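Local coordinates for sensor protein (Bacillus halodurans, PDB 3O5Y), which is probably a sensor histidine kinase of a two-component system, transferring a phosphoryl group from ATP to a protein histidine, represented here by its GAF domain, at residues S96-P101 / A128-L133. Numbering follows the deposited sequence.
Sequences SILVIP and AFLEQL
L130 of helix 124-142 lies over two neighbouring side chains of strand 96-103, L98 and I100, and meets each with a different part of itself. Its root faces I100: the terminal methyl CD1 of I100 comes to 3.8 Å from CB of L130, and the two side chains run at about a right angle to one another. Its tip faces L98, where methyl meets methyl, CD2 of L98 standing 3.9 Å from CD1 of L130. I100 reaches the helix by stretching out. Its CG1 branch is anti to its own carbonyl carbon (chi1 -57°) and CD1 continues extended beyond it (chi2 -178°), which carries this arm, and not CG2, to the leucine. All three touching residues are buried and apolar, and the contact is purely van der Waals; the nearest CA atoms, those of I100 and E131, remain 7.7 Å apart, a gap spanned by side chains. Side chains alternate along the strand, and I97 and V99 point to the opposite face of the sheet, where both touch L61 of helix 61-68. Backbone hydrogen bonds tie L98 to I114 and I100 to L112 of the adjacent antiparallel strand 108-116, and I114 also touches L130. W122 packs on both L98 and L130, while L17 of helix 6-20 also packs on L130, bringing the first helix against the last. One leucine thus joins helix 124-142 to strand 96-103, next to the outermost strand 72-75, in a buried contact. Such packing is characteristic of the GAF fold, an antiparallel sheet of strand order 3-2-1-6-5-4 with the N- and C-terminal helices together on one face and helix 61-68 on the other.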
loop_
_atom_site.group_PDB
_atom_site.type_symbol
_atom_site.label_atom_id
_atom_site.label_comp_id
_atom_site.label_asym_id
_atom_site.label_seq_id
_atom_site.Cartn_x
_atom_site.Cartn_y
_atom_site.Cartn_z
ATOM N N SER A 96 11.032 5.106 3.962
ATOM C CA SER A 96 10.845 4.855 2.544
ATOM C C SER A 96 9.470 4.241 2.354
ATOM O O SER A 96 9.075 3.383 3.125
ATOM C CB SER A 96 11.925 3.874 2.099
ATOM O OG SER A 96 11.655 3.337 0.830
ATOM N N ILE A 97 8.735 4.678 1.339
ATOM C CA ILE A 97 7.432 4.096 1.054
ATOM C C ILE A 97 7.258 3.819 -0.445
ATOM O O ILE A 97 7.604 4.662 -1.295
ATOM C CB ILE A 97 6.252 4.933 1.691
ATOM C CG1 ILE A 97 4.981 4.084 1.818
ATOM C CG2 ILE A 97 5.990 6.252 0.954
ATOM C CD1 ILE A 97 5.000 3.130 3.018
ATOM N N LEU A 98 6.782 2.614 -0.757
ATOM C CA LEU A 98 6.409 2.233 -2.116
ATOM C C LEU A 98 4.889 2.046 -2.137
ATOM O O LEU A 98 4.337 1.311 -1.334
ATOM C CB LEU A 98 7.105 0.936 -2.520
ATOM C CG LEU A 98 6.795 0.431 -3.928
ATOM C CD1 LEU A 98 7.347 1.424 -4.957
ATOM C CD2 LEU A 98 7.339 -0.970 -4.168
ATOM N N VAL A 99 4.224 2.747 -3.037
ATOM C CA VAL A 99 2.786 2.836 -3.066
ATOM C C VAL A 99 2.332 2.259 -4.414
ATOM O O VAL A 99 2.579 2.820 -5.480
ATOM C CB VAL A 99 2.320 4.323 -2.879
ATOM C CG1 VAL A 99 0.813 4.402 -2.806
ATOM C CG2 VAL A 99 2.934 4.940 -1.621
ATOM N N ILE A 100 1.709 1.098 -4.363
ATOM C CA ILE A 100 1.220 0.463 -5.554
ATOM C C ILE A 100 -0.291 0.578 -5.588
ATOM O O ILE A 100 -0.949 -0.002 -4.735
ATOM C CB ILE A 100 1.587 -1.045 -5.554
ATOM C CG1 ILE A 100 3.104 -1.205 -5.417
ATOM C CG2 ILE A 100 1.015 -1.732 -6.834
ATOM C CD1 ILE A 100 3.599 -2.654 -5.457
ATOM N N PRO A 101 -0.837 1.314 -6.570
ATOM C CA PRO A 101 -2.291 1.371 -6.722
ATOM C C PRO A 101 -2.791 0.022 -7.238
ATOM O O PRO A 101 -2.196 -0.558 -8.136
ATOM C CB PRO A 101 -2.498 2.452 -7.781
ATOM C CG PRO A 101 -1.250 2.374 -8.646
ATOM C CD PRO A 101 -0.127 1.935 -7.710
ATOM N N ALA A 128 8.992 -5.599 -10.505
ATOM C CA ALA A 128 8.280 -6.407 -11.519
ATOM C C ALA A 128 7.458 -7.490 -10.843
ATOM O O ALA A 128 6.278 -7.679 -11.171
ATOM C CB ALA A 128 9.239 -7.031 -12.519
ATOM N N PHE A 129 8.067 -8.160 -9.868
ATOM C CA PHE A 129 7.379 -9.217 -9.133
ATOM C C PHE A 129 6.155 -8.680 -8.384
ATOM O O PHE A 129 5.087 -9.229 -8.503
ATOM C CB PHE A 129 8.343 -9.949 -8.190
ATOM C CG PHE A 129 7.673 -10.970 -7.330
ATOM C CD1 PHE A 129 7.397 -10.694 -5.992
ATOM C CD2 PHE A 129 7.306 -12.218 -7.864
ATOM C CE1 PHE A 129 6.769 -11.628 -5.194
ATOM C CE2 PHE A 129 6.668 -13.183 -7.076
ATOM C CZ PHE A 129 6.390 -12.895 -5.740
ATOM N N LEU A 130 6.312 -7.605 -7.627
ATOM C CA LEU A 130 5.184 -6.977 -6.926
ATOM C C LEU A 130 4.032 -6.556 -7.826
ATOM O O LEU A 130 2.867 -6.735 -7.455
ATOM C CB LEU A 130 5.647 -5.759 -6.125
ATOM C CG LEU A 130 6.407 -6.114 -4.852
ATOM C CD1 LEU A 130 7.020 -4.867 -4.271
ATOM C CD2 LEU A 130 5.505 -6.819 -3.825
ATOM N N GLU A 131 4.358 -5.984 -8.985
ATOM C CA GLU A 131 3.339 -5.469 -9.905
ATOM C C GLU A 131 2.466 -6.615 -10.448
ATOM O O GLU A 131 1.236 -6.490 -10.541
ATOM C CB GLU A 131 3.974 -4.670 -11.063
ATOM N N GLN A 132 3.115 -7.725 -10.781
ATOM C CA GLN A 132 2.430 -8.885 -11.304
ATOM C C GLN A 132 1.561 -9.469 -10.181
ATOM O O GLN A 132 0.368 -9.738 -10.377
ATOM C CB GLN A 132 3.445 -9.866 -11.921
ATOM C CG GLN A 132 3.196 -11.361 -11.726
ATOM C CD GLN A 132 3.861 -11.893 -10.464
ATOM O OE1 GLN A 132 5.030 -11.606 -10.199
ATOM N NE2 GLN A 132 3.121 -12.657 -9.678
ATOM N N LEU A 133 2.143 -9.576 -8.991
ATOM C CA LEU A 133 1.439 -10.105 -7.827
ATOM C C LEU A 133 0.220 -9.248 -7.449
ATOM O O LEU A 133 -0.835 -9.791 -7.164
ATOM C CB LEU A 133 2.426 -10.233 -6.667
ATOM C CG LEU A 133 2.346 -11.205 -5.481
ATOM C CD1 LEU A 133 1.671 -10.535 -4.324
ATOM C CD2 LEU A 133 1.697 -12.566 -5.803
#